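Local coordinates for UL37 (PDB 4K70), which is a herpesvirus inner tegument protein, present here as its N-terminal half, and probably helps control viral trafficking in infected cells, at residues L28-A33 against A468-W472; C63-V67 against V451-R457; A76-L80 against D173-V177; L95-N99 against P120-F124; L126-W130 against R167-L171. All blocks are in the same frame, centred on the assembly; numbering follows the deposited sequence.

Interaction 1: residues L28-A33 against A468-W472; sequences LEFFMA and ALNTW
F31 and L469 meet at the tight side of this helix pair. CG of L469 sits over one face of the F31 ring, 4.2 Å from the ring centroid, in a CH-pi contact displaced toward the rim. The CD2 branch of L469 comes within 3.6 Å of F31 CG. At the edge of the same ring lies the methyl group of A468. That methyl also takes L28 CD2 at 3.7 Å and the CB of F31. The axes of segments 28-32 and 468-472 approach to 8.6 Å at 18°; the small A468 is consistent with this close spacing. One turn on, the F31 carbonyl oxygen stands over a face of the W472 indole, 3.2 Å from W472 CG. The indole is turned to that side by CG lying anti to the backbone N (chi1 -179°).

M32 marks the exposed side. Its side chain runs obliquely to that of T471, with M32 CG 3.4 Å from the A468 carbonyl oxygen. A bend at the last torsion (chi3 -73°) brings CE back to the A468 methyl. The sulfur of M32 touches T471 CG2 at 3.9 Å, while the T471 hydroxyl bonds to the E467 carbonyl.

The contact joins helix 20-32 to helix 464-481. F31 also packs on L75 of helix 63-78, and L469 leans on L447 and V451 of helix 438-458.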
# COMPACT_ATOMS: atom_id res chain seq x y z
N LEU A 28 22.62 12.40 25.46
CA LEU A 28 23.18 12.15 24.13
C LEU A 28 22.89 10.72 23.68
O LEU A 28 22.71 10.46 22.49
CB LEU A 28 24.68 12.42 24.12
CG LEU A 28 25.13 13.88 24.27
CD1 LEU A 28 26.64 13.96 24.43
CD2 LEU A 28 24.65 14.74 23.11
N GLU A 29 22.83 9.79 24.64
CA GLU A 29 22.52 8.40 24.32
C GLU A 29 21.07 8.24 23.88
O GLU A 29 20.77 7.49 22.94
CB GLU A 29 22.81 7.49 25.51
CG GLU A 29 24.30 7.29 25.77
CD GLU A 29 24.60 6.94 27.21
OE1 GLU A 29 23.71 6.39 27.89
OE2 GLU A 29 25.74 7.22 27.65
N PHE A 30 20.17 8.96 24.55
CA PHE A 30 18.77 8.95 24.16
C PHE A 30 18.64 9.52 22.75
O PHE A 30 17.90 8.97 21.92
CB PHE A 30 17.93 9.75 25.15
CG PHE A 30 16.50 9.90 24.74
CD1 PHE A 30 15.62 8.83 24.85
CD2 PHE A 30 16.03 11.11 24.26
CE1 PHE A 30 14.29 8.97 24.48
CE2 PHE A 30 14.70 11.25 23.89
CZ PHE A 30 13.83 10.18 24.00
N PHE A 31 19.38 10.59 22.48
CA PHE A 31 19.37 11.21 21.16
C PHE A 31 19.68 10.20 20.04
O PHE A 31 19.24 10.37 18.91
CB PHE A 31 20.37 12.38 21.11
CG PHE A 31 19.89 13.62 21.82
CD1 PHE A 31 18.56 13.76 22.18
CD2 PHE A 31 20.77 14.65 22.13
CE1 PHE A 31 18.11 14.91 22.84
CE2 PHE A 31 20.34 15.80 22.79
CZ PHE A 31 19.01 15.93 23.14
N MET A 32 20.42 9.15 20.37
CA MET A 32 20.82 8.16 19.36
C MET A 32 20.25 6.75 19.58
O MET A 32 20.56 5.83 18.83
CB MET A 32 22.34 8.11 19.25
CG MET A 32 22.94 9.36 18.62
SD MET A 32 24.73 9.27 18.47
CE MET A 32 25.21 9.46 20.18
N ALA A 33 19.39 6.61 20.58
CA ALA A 33 18.82 5.30 20.92
C ALA A 33 18.00 4.69 19.78
O ALA A 33 17.55 5.38 18.87
CB ALA A 33 17.99 5.40 22.19
N ALA A 468 25.14 14.56 18.03
CA ALA A 468 24.41 13.33 18.33
C ALA A 468 23.16 13.20 17.44
O ALA A 468 22.96 12.18 16.79
CB ALA A 468 24.02 13.28 19.79
N LEU A 469 22.34 14.25 17.42
CA LEU A 469 21.11 14.25 16.64
C LEU A 469 21.36 14.10 15.14
O LEU A 469 20.64 13.36 14.46
CB LEU A 469 20.28 15.50 16.96
CG LEU A 469 19.68 15.46 18.38
CD1 LEU A 469 19.11 16.82 18.82
CD2 LEU A 469 18.62 14.36 18.48
N ASN A 470 22.38 14.80 14.63
CA ASN A 470 22.81 14.64 13.23
C ASN A 470 23.21 13.21 12.90
O ASN A 470 22.90 12.70 11.83
CB ASN A 470 23.99 15.57 12.91
CG ASN A 470 23.56 16.94 12.45
OD1 ASN A 470 22.48 17.08 11.86
ND2 ASN A 470 24.39 17.95 12.70
N THR A 471 23.92 12.58 13.83
CA THR A 471 24.35 11.20 13.66
C THR A 471 23.15 10.27 13.62
O THR A 471 23.09 9.33 12.81
CB THR A 471 25.30 10.78 14.80
OG1 THR A 471 26.49 11.57 14.73
CG2 THR A 471 25.66 9.31 14.69
N TRP A 472 22.18 10.53 14.49
CA TRP A 472 20.97 9.73 14.54
C TRP A 472 20.14 9.87 13.26
O TRP A 472 19.72 8.88 12.67
CB TRP A 472 20.13 10.15 15.74
CG TRP A 472 18.89 9.36 15.87
CD1 TRP A 472 18.79 8.02 16.09
CD2 TRP A 472 17.55 9.86 15.81
NE1 TRP A 472 17.46 7.65 16.16
CE2 TRP A 472 16.69 8.76 15.99
CE3 TRP A 472 17.00 11.13 15.61
CZ2 TRP A 472 15.30 8.90 15.98
CZ3 TRP A 472 15.63 11.26 15.61
CH2 TRP A 472 14.79 10.15 15.79

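Interaction 2: residues C63-V67 against V451-R457; sequences CEAAV and VAAAERR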
# COMPACT_ATOMS: atom_id res chain seq x y z
N CYS A 63 22.78 22.62 27.07
CA CYS A 63 22.09 22.74 25.80
C CYS A 63 21.38 21.43 25.46
O CYS A 63 20.26 21.44 24.94
CB CYS A 63 23.11 23.10 24.72
SG CYS A 63 22.48 23.18 23.06
N GLU A 64 22.04 20.31 25.75
CA GLU A 64 21.46 18.98 25.59
C GLU A 64 20.16 18.85 26.38
O GLU A 64 19.15 18.38 25.86
CB GLU A 64 22.45 17.90 26.02
CG GLU A 64 23.65 17.73 25.09
CD GLU A 64 24.55 18.96 25.04
OE1 GLU A 64 24.54 19.74 26.02
OE2 GLU A 64 25.25 19.16 24.03
N ALA A 65 20.20 19.27 27.64
CA ALA A 65 19.02 19.22 28.51
C ALA A 65 17.89 20.11 28.00
O ALA A 65 16.72 19.75 28.11
CB ALA A 65 19.39 19.63 29.94
N ALA A 66 18.26 21.26 27.45
CA ALA A 66 17.27 22.20 26.94
C ALA A 66 16.54 21.57 25.77
O ALA A 66 15.31 21.55 25.71
CB ALA A 66 17.95 23.49 26.51
N VAL A 67 17.33 21.05 24.83
CA VAL A 67 16.81 20.38 23.63
C VAL A 67 15.94 19.18 23.97
O VAL A 67 14.83 19.03 23.44
CB VAL A 67 17.97 19.92 22.72
CG1 VAL A 67 17.47 18.99 21.62
CG2 VAL A 67 18.68 21.13 22.12
N VAL A 451 17.73 22.99 17.89
CA VAL A 451 19.07 22.82 18.42
C VAL A 451 19.83 24.15 18.37
O VAL A 451 20.47 24.55 19.35
CB VAL A 451 19.85 21.75 17.66
CG1 VAL A 451 21.30 21.72 18.13
CG2 VAL A 451 19.20 20.39 17.86
N ALA A 452 19.72 24.85 17.25
CA ALA A 452 20.38 26.15 17.09
C ALA A 452 19.82 27.19 18.05
O ALA A 452 20.54 28.08 18.50
CB ALA A 452 20.29 26.63 15.66
N ALA A 453 18.53 27.09 18.39
CA ALA A 453 17.93 27.99 19.37
C ALA A 453 18.48 27.74 20.77
O ALA A 453 18.76 28.68 21.52
CB ALA A 453 16.41 27.85 19.37
N ALA A 454 18.63 26.47 21.12
CA ALA A 454 19.17 26.10 22.42
C ALA A 454 20.66 26.46 22.50
O ALA A 454 21.17 26.81 23.56
CB ALA A 454 18.97 24.62 22.68
N GLU A 455 21.34 26.36 21.36
CA GLU A 455 22.75 26.71 21.28
C GLU A 455 22.95 28.19 21.57
O GLU A 455 23.89 28.57 22.26
CB GLU A 455 23.31 26.37 19.89
CG GLU A 455 23.68 24.92 19.71
CD GLU A 455 24.15 24.61 18.30
OE1 GLU A 455 23.93 25.46 17.41
OE2 GLU A 455 24.75 23.53 18.08
N ARG A 456 22.04 29.02 21.06
CA ARG A 456 22.12 30.46 21.27
C ARG A 456 21.80 30.84 22.71
O ARG A 456 22.52 31.64 23.31
CB ARG A 456 21.22 31.20 20.30
CG ARG A 456 21.87 31.47 18.95
CD ARG A 456 21.07 30.87 17.82
NE ARG A 456 19.64 31.16 17.95
CZ ARG A 456 18.70 30.69 17.14
NH1 ARG A 456 19.03 29.91 16.13
NH2 ARG A 456 17.43 31.01 17.34
N ARG A 457 20.73 30.28 23.26
CA ARG A 457 20.38 30.52 24.65
C ARG A 457 21.55 30.12 25.56
O ARG A 457 21.80 30.77 26.58
CB ARG A 457 19.11 29.77 25.05
CG ARG A 457 18.74 29.90 26.52
CD ARG A 457 17.41 29.22 26.82
NE ARG A 457 17.33 27.92 26.16
CZ ARG A 457 16.21 27.38 25.72
NH1 ARG A 457 15.05 28.00 25.88
NH2 ARG A 457 16.24 26.20 25.11
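C63, A66 and V67 line the face of one helix that meets A454 of the other. Apolar packing accounts for most of the contact. The A454 methyl is the shared point. V67 CG2 comes within 3.5 Å of it, C63 SG lies 3.8 Å from A454 CB, and the A66 methyl touches it at 4.1 Å. V67 uses its CG2 branch because CG1 is the one anti to the backbone N (chi1 168°), which leaves CG2 beside that nitrogen and facing the partner helix. The same methyl reaches the backbone of V451, with V67 CG2 4.1 Å from V451 CA.

Sulfur contacts form a second group. SG of C63 rests against the backbone between A454 and E455 and against the E455 side chain, 4.0 Å from E455 CG. These are van der Waals contacts.

Two charged side chains also touch: E455 by its CG, R457 by the end of its guanidinium. R457 bends at chi3 (44°), and its NH2 stands 3.5 Å from A66 CB, at an oblique angle to the guanidinium plane. The charge is answered by E70, one turn beyond A66, through a salt bridge from NH2. The E455 carboxylate turns to S463 and R466 instead. Both charges are thus paired beside an apolar interface.

The axes of segments 63-67 and 451-457 pass 9.0 Å apart at 136°, a spacing consistent with the small A66 and A454. They belong to helix 63-78 and helix 438-458. Y57 of helix 39-60 touches A66 and R457. L469 of helix 464-481 packs on V67 and V451, and F31 of helix 20-32 also reaches V67.

Interaction 3: residues A76-L80 against D173-V177; sequences ALWRL and DMDFV
W78 and D175 are joined by a nearly straight backbone bond, D175 N to W78 O, 2.9 Å long. It ties the first turn of helix 175-188 to the end of helix 63-78. A second bond runs from W78 NE1 to D173 OD2 at 3.1 Å. The acceptor lies in the indole plane, 3° out of it, and is met on the anti side of the carboxylate. Between these two bonds M174, the N-cap residue, lies across the indole. Its CG sits over the five-membered ring, 4.2 Å from the centroid. The chain is extended beyond CG (chi3 172°), which carries CE out to 4.0 Å from W78 CE3. The sulfur meets the ring obliquely as a Met-aromatic contact and touches L77 CB.

F176 packs next to M174, against L77 and L80. The edge of its ring faces the L77 carbonyl oxygen, 3.4 Å from F176 CD1, and L80 CB packs against the same carbon. The D175 CB lies 3.2 Å from L80 O.

Further out, arginines hold the acids. R476 bridges to D173 OD2 and to D175 OD1, while R480 and W481 take D173 OD1. They probably fix the carboxylate that receives the indole N-H.

These arginines come from helix 464-481, whose W472 meets W78 edge-to-face. Helix 120-137 touches L77 and M174 through M123, and L91 of helix 89-98 packs on L80 and F176.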
# COMPACT_ATOMS: atom_id res chain seq x y z
N ALA A 76 9.96 11.35 21.60
CA ALA A 76 9.25 10.19 22.16
C ALA A 76 8.33 9.55 21.13
O ALA A 76 8.17 8.34 21.09
CB ALA A 76 8.45 10.62 23.40
N LEU A 77 7.72 10.38 20.30
CA LEU A 77 6.80 9.88 19.28
C LEU A 77 7.53 9.24 18.11
O LEU A 77 6.96 8.40 17.40
CB LEU A 77 5.91 11.02 18.77
CG LEU A 77 4.53 11.28 19.35
CD1 LEU A 77 4.35 10.62 20.71
CD2 LEU A 77 4.27 12.78 19.44
N TRP A 78 8.79 9.61 17.92
CA TRP A 78 9.53 9.24 16.71
C TRP A 78 9.70 7.73 16.53
O TRP A 78 9.63 7.21 15.41
CB TRP A 78 10.92 9.87 16.73
CG TRP A 78 11.49 10.21 15.38
CD1 TRP A 78 11.77 9.34 14.36
CD2 TRP A 78 11.88 11.51 14.91
NE1 TRP A 78 12.31 10.03 13.28
CE2 TRP A 78 12.39 11.36 13.60
CE3 TRP A 78 11.86 12.79 15.49
CZ2 TRP A 78 12.86 12.45 12.85
CZ3 TRP A 78 12.33 13.87 14.74
CH2 TRP A 78 12.83 13.69 13.44
N ARG A 79 9.96 7.04 17.63
CA ARG A 79 10.19 5.60 17.55
C ARG A 79 9.00 4.83 18.09
O ARG A 79 9.14 3.75 18.64
CB ARG A 79 11.48 5.21 18.29
CG ARG A 79 12.76 5.64 17.58
CD ARG A 79 13.94 5.75 18.56
NE ARG A 79 13.78 6.88 19.48
CZ ARG A 79 14.67 7.86 19.63
NH1 ARG A 79 15.80 7.86 18.93
NH2 ARG A 79 14.42 8.85 20.49
N LEU A 80 7.81 5.38 17.89
CA LEU A 80 6.59 4.81 18.46
C LEU A 80 6.09 3.58 17.68
O LEU A 80 5.99 3.59 16.46
CB LEU A 80 5.51 5.89 18.52
CG LEU A 80 4.30 5.64 19.40
CD1 LEU A 80 4.74 5.54 20.85
CD2 LEU A 80 3.28 6.74 19.21
N ASP A 173 8.97 10.73 8.96
CA ASP A 173 9.88 9.64 9.27
C ASP A 173 9.51 8.93 10.59
O ASP A 173 10.19 7.99 10.99
CB ASP A 173 11.32 10.15 9.35
CG ASP A 173 12.34 9.02 9.48
OD1 ASP A 173 12.36 8.13 8.61
OD2 ASP A 173 13.13 9.03 10.45
N MET A 174 8.48 9.37 11.29
CA MET A 174 8.16 8.75 12.59
C MET A 174 7.53 7.38 12.36
O MET A 174 6.72 7.21 11.45
CB MET A 174 7.26 9.63 13.45
CG MET A 174 7.85 11.03 13.73
SD MET A 174 6.91 11.85 15.01
CE MET A 174 7.94 13.31 15.29
N ASP A 175 7.89 6.41 13.19
CA ASP A 175 7.45 5.03 12.97
C ASP A 175 5.93 4.87 12.89
O ASP A 175 5.42 4.15 12.02
CB ASP A 175 8.04 4.08 14.02
CG ASP A 175 9.55 3.97 13.91
OD1 ASP A 175 10.10 4.30 12.84
OD2 ASP A 175 10.20 3.54 14.89
N PHE A 176 5.20 5.51 13.79
CA PHE A 176 3.74 5.36 13.76
C PHE A 176 3.11 5.86 12.45
O PHE A 176 2.09 5.34 12.00
CB PHE A 176 3.07 5.99 14.99
CG PHE A 176 3.07 7.49 14.99
CD1 PHE A 176 4.14 8.20 15.53
CD2 PHE A 176 1.99 8.19 14.49
CE1 PHE A 176 4.13 9.58 15.54
CE2 PHE A 176 1.98 9.58 14.50
CZ PHE A 176 3.05 10.28 15.03
N VAL A 177 3.73 6.85 11.82
CA VAL A 177 3.23 7.33 10.54
C VAL A 177 3.44 6.31 9.43
O VAL A 177 2.54 6.03 8.64
CB VAL A 177 3.87 8.66 10.12
CG1 VAL A 177 3.57 8.93 8.65
CG2 VAL A 177 3.35 9.80 11.01

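Interaction 4: residues L95-N99 against P120-F124; sequences LGVVN and PDAMF. With NA (sodium ion), chain I.
A sodium site bridges the end of helix 89-98 and the first turn of helix 120-137, with N99 and D121 as its protein ligands. OD1 of N99 binds the ion at 2.3 Å. OD1 of D121 binds from the other helix at a longer 2.8 Å. Water 1 is a third ligand, and it also donates a weak hydrogen bond to the N99 carbonyl oxygen. P120 lies beside the ion, its CB 3.3 Å away.

The amide of N99 also stacks on the F124 ring. The two planes are 14° apart, and ND2 sits over the centre of one ring face. CG of N99 is anti to the backbone N (chi1 -174°), an arrangement that lays the amide on the ring while OD1 turns to the ion. Ion and ring together should limit rotation of this amide. The CB of N99 is close too, 3.4 Å from F124 CD1.

The two helices belong to the all-helical N-terminal half of UL37, with helix 101-109 between them in the chain. D121 has a second hold, a hydrogen bond between its OD2 and the T114 hydroxyl.

Beyond the ion the packing is apolar. The V98 and P120 side chains cross at about a right angle, V98 CG1 4.0 Å from P120 CB. L95 CB lies 3.9 Å from F124 CD1, and the L95 carbonyl oxygen faces the edge of the same ring.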
# COMPACT_ATOMS: atom_id res chain seq x y z
N LEU A 95 -1.38 11.69 23.40
CA LEU A 95 -1.27 13.13 23.16
C LEU A 95 -1.91 13.95 24.28
O LEU A 95 -1.39 14.99 24.66
CB LEU A 95 -1.92 13.52 21.83
CG LEU A 95 -1.22 12.98 20.59
CD1 LEU A 95 -1.95 13.49 19.36
CD2 LEU A 95 0.23 13.39 20.59
N GLY A 96 -3.05 13.48 24.78
CA GLY A 96 -3.70 14.12 25.92
C GLY A 96 -2.81 14.24 27.15
O GLY A 96 -2.80 15.26 27.84
N VAL A 97 -2.06 13.17 27.44
CA VAL A 97 -1.06 13.19 28.51
C VAL A 97 0.11 14.14 28.21
O VAL A 97 0.49 14.95 29.05
CB VAL A 97 -0.55 11.76 28.79
CG1 VAL A 97 0.71 11.78 29.64
CG2 VAL A 97 -1.64 10.95 29.47
N VAL A 98 0.67 14.04 27.02
CA VAL A 98 1.80 14.87 26.62
C VAL A 98 1.45 16.36 26.75
O VAL A 98 2.28 17.18 27.16
CB VAL A 98 2.23 14.55 25.16
CG1 VAL A 98 3.19 15.60 24.62
CG2 VAL A 98 2.83 13.15 25.09
N ASN A 99 0.20 16.68 26.44
CA ASN A 99 -0.29 18.04 26.36
C ASN A 99 -0.90 18.53 27.68
O ASN A 99 -1.40 19.65 27.75
CB ASN A 99 -1.33 18.11 25.23
CG ASN A 99 -1.81 19.53 24.96
OD1 ASN A 99 -1.02 20.41 24.60
ND2 ASN A 99 -3.12 19.74 25.09
N PRO A 120 5.40 19.90 22.89
CA PRO A 120 4.08 19.36 23.22
C PRO A 120 2.95 20.07 22.51
O PRO A 120 2.03 19.41 22.05
CB PRO A 120 3.99 19.55 24.75
CG PRO A 120 5.03 20.60 25.08
CD PRO A 120 6.13 20.37 24.08
N ASP A 121 3.00 21.40 22.43
CA ASP A 121 1.97 22.17 21.73
C ASP A 121 1.92 21.76 20.25
O ASP A 121 0.85 21.56 19.69
CB ASP A 121 2.27 23.67 21.78
CG ASP A 121 2.31 24.23 23.20
OD1 ASP A 121 1.86 23.54 24.15
OD2 ASP A 121 2.77 25.39 23.36
N ALA A 122 3.09 21.67 19.64
CA ALA A 122 3.20 21.35 18.22
C ALA A 122 2.76 19.90 17.96
O ALA A 122 1.96 19.62 17.07
CB ALA A 122 4.62 21.56 17.75
N MET A 123 3.29 18.99 18.76
CA MET A 123 2.96 17.58 18.57
C MET A 123 1.48 17.29 18.82
O MET A 123 0.87 16.53 18.09
CB MET A 123 3.89 16.69 19.39
CG MET A 123 5.33 16.68 18.86
SD MET A 123 5.55 16.06 17.15
CE MET A 123 5.37 17.57 16.18
N PHE A 124 0.89 17.93 19.83
CA PHE A 124 -0.53 17.76 20.10
C PHE A 124 -1.36 18.20 18.90
O PHE A 124 -2.26 17.49 18.47
CB PHE A 124 -0.96 18.55 21.34
CG PHE A 124 -2.42 18.38 21.68
CD1 PHE A 124 -2.87 17.25 22.34
CD2 PHE A 124 -3.35 19.34 21.30
CE1 PHE A 124 -4.21 17.08 22.63
CE2 PHE A 124 -4.69 19.17 21.59
CZ PHE A 124 -5.12 18.04 22.25
NA NA I . 1.09 21.10 25.34
O HOH W 1 1.05 21.13 27.92

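Interaction 5: residues L126-W130 against R167-L171; sequences LVSEW and RFATL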
# COMPACT_ATOMS: atom_id res chain seq x y z
N LEU A 126 -0.40 18.86 15.53
CA LEU A 126 -0.17 18.15 14.27
C LEU A 126 -0.60 16.68 14.32
O LEU A 126 -1.19 16.19 13.37
CB LEU A 126 1.29 18.23 13.83
CG LEU A 126 1.78 19.60 13.35
CD1 LEU A 126 3.25 19.53 12.96
CD2 LEU A 126 0.94 20.12 12.18
N VAL A 127 -0.31 15.98 15.42
CA VAL A 127 -0.66 14.56 15.47
C VAL A 127 -2.17 14.37 15.58
O VAL A 127 -2.72 13.45 14.99
CB VAL A 127 0.12 13.80 16.57
CG1 VAL A 127 -0.24 12.32 16.55
CG2 VAL A 127 1.63 13.97 16.35
N SER A 128 -2.83 15.25 16.31
CA SER A 128 -4.28 15.27 16.35
C SER A 128 -4.84 15.42 14.94
O SER A 128 -5.74 14.70 14.56
CB SER A 128 -4.79 16.41 17.23
OG SER A 128 -4.61 16.11 18.61
N GLU A 129 -4.31 16.40 14.20
CA GLU A 129 -4.73 16.63 12.82
C GLU A 129 -4.45 15.44 11.94
O GLU A 129 -5.29 15.03 11.15
CB GLU A 129 -4.03 17.86 12.23
CG GLU A 129 -4.38 19.15 12.93
CD GLU A 129 -3.68 20.34 12.30
OE1 GLU A 129 -3.23 20.22 11.14
OE2 GLU A 129 -3.58 21.39 12.96
N TRP A 130 -3.25 14.87 12.09
CA TRP A 130 -2.87 13.70 11.32
C TRP A 130 -3.83 12.52 11.60
O TRP A 130 -4.30 11.87 10.66
CB TRP A 130 -1.41 13.33 11.60
CG TRP A 130 -0.84 12.31 10.66
CD1 TRP A 130 -0.12 12.55 9.53
CD2 TRP A 130 -0.95 10.88 10.77
NE1 TRP A 130 0.24 11.36 8.93
CE2 TRP A 130 -0.27 10.33 9.67
CE3 TRP A 130 -1.55 10.02 11.69
CZ2 TRP A 130 -0.17 8.94 9.46
CZ3 TRP A 130 -1.46 8.64 11.48
CH2 TRP A 130 -0.77 8.12 10.38
N ARG A 167 2.69 19.92 5.57
CA ARG A 167 2.46 20.35 6.96
C ARG A 167 2.74 19.21 7.94
O ARG A 167 2.99 19.45 9.13
CB ARG A 167 1.05 20.90 7.14
CG ARG A 167 -0.02 19.86 7.17
CD ARG A 167 -1.41 20.48 7.19
NE ARG A 167 -1.50 21.67 8.03
CZ ARG A 167 -1.45 21.66 9.36
NH1 ARG A 167 -1.30 20.51 10.01
NH2 ARG A 167 -1.55 22.80 10.04
N PHE A 168 2.73 17.97 7.44
CA PHE A 168 3.07 16.81 8.27
C PHE A 168 4.48 16.31 8.02
O PHE A 168 4.82 15.19 8.40
CB PHE A 168 2.07 15.68 8.05
CG PHE A 168 0.68 16.02 8.49
CD1 PHE A 168 0.47 16.74 9.65
CD2 PHE A 168 -0.41 15.64 7.73
CE1 PHE A 168 -0.81 17.07 10.07
CE2 PHE A 168 -1.70 15.95 8.14
CZ PHE A 168 -1.90 16.68 9.31
N ALA A 169 5.30 17.12 7.35
CA ALA A 169 6.68 16.73 7.06
C ALA A 169 7.49 16.35 8.30
O ALA A 169 8.28 15.41 8.25
CB ALA A 169 7.40 17.82 6.26
N THR A 170 7.32 17.07 9.41
CA THR A 170 8.08 16.73 10.61
C THR A 170 7.64 15.40 11.24
O THR A 170 8.37 14.83 12.05
CB THR A 170 8.07 17.84 11.68
OG1 THR A 170 6.72 18.14 12.07
CG2 THR A 170 8.76 19.12 11.13
N LEU A 171 6.47 14.89 10.84
CA LEU A 171 6.00 13.58 11.33
C LEU A 171 6.32 12.40 10.43
O LEU A 171 6.14 11.25 10.83
CB LEU A 171 4.48 13.57 11.54
CG LEU A 171 3.86 14.70 12.32
CD1 LEU A 171 2.35 14.49 12.36
CD2 LEU A 171 4.46 14.78 13.72
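W130 and F168 are brought together by different choices at the first torsion. W130 has CG anti to the backbone N (chi1 -168°), which swings the indole toward the 167-171 loop. F168 has CG anti to its carbonyl carbon instead (chi1 -65°), and its ring reaches back to the helix. The result is a T-shaped pair. The edge of the indole points at the face of F168, with centroids 5.0 Å apart and planes at 75°. W130 CD1 is the leading atom, 3.6 Å from F168 CD2. The W130 CB lies over the same ring in a CH-pi contact, 4.1 Å from its centroid. At the ring's edge stands E129 CB, 3.8 Å from F168 CZ. The opposite face is covered by CG of R167.

L171 packs beside the aromatic pair. Its CD1 touches W130 CB at 4.0 Å and also approaches L126 CB. Its CD2 meets V127 CG2 at 3.9 Å. L126 crosses T170 at about a right angle, its CD1 3.8 Å from the T170 hydroxyl oxygen.

R167 and E129 are placed as a salt bridge on the outer side, but the modelled atoms are too close, so the detail of that pair is doubtful. The indole N-H of W130 is satisfied by the L163 carbonyl.

The contact clamps the loop before helix 175-188 onto helix 120-137. V177 of helix 175-188 touches both W130 and L171. Helix 438-458 meets the loop at A169 and T170, and L95 of helix 89-98 packs on V127.

How the interactions relate
Interactions 1 and 2 adjoin, with centres 14 Å apart. F31 CZ packs 3.8 Å from V67 CG1, and L469 CD1 lies 3.7 Å from V451 CG2. Interaction 3 joins this end to the rest: W472 CH2 meets W78 CG at 3.3 Å, and helix 63-78 serves interactions 2 and 3. Interactions 3, 4 and 5 pack together, with centres 11 to 14 Å apart. L95 CD1 touches V127 CG1 at 3.5 Å. Only interaction 4 holds a bound ion, its sodium. In interaction 3, F176 is about 4 Å, side chain to side chain, from H82, a calcium ligand in another structure of this protein, with no ion bound there in this chain.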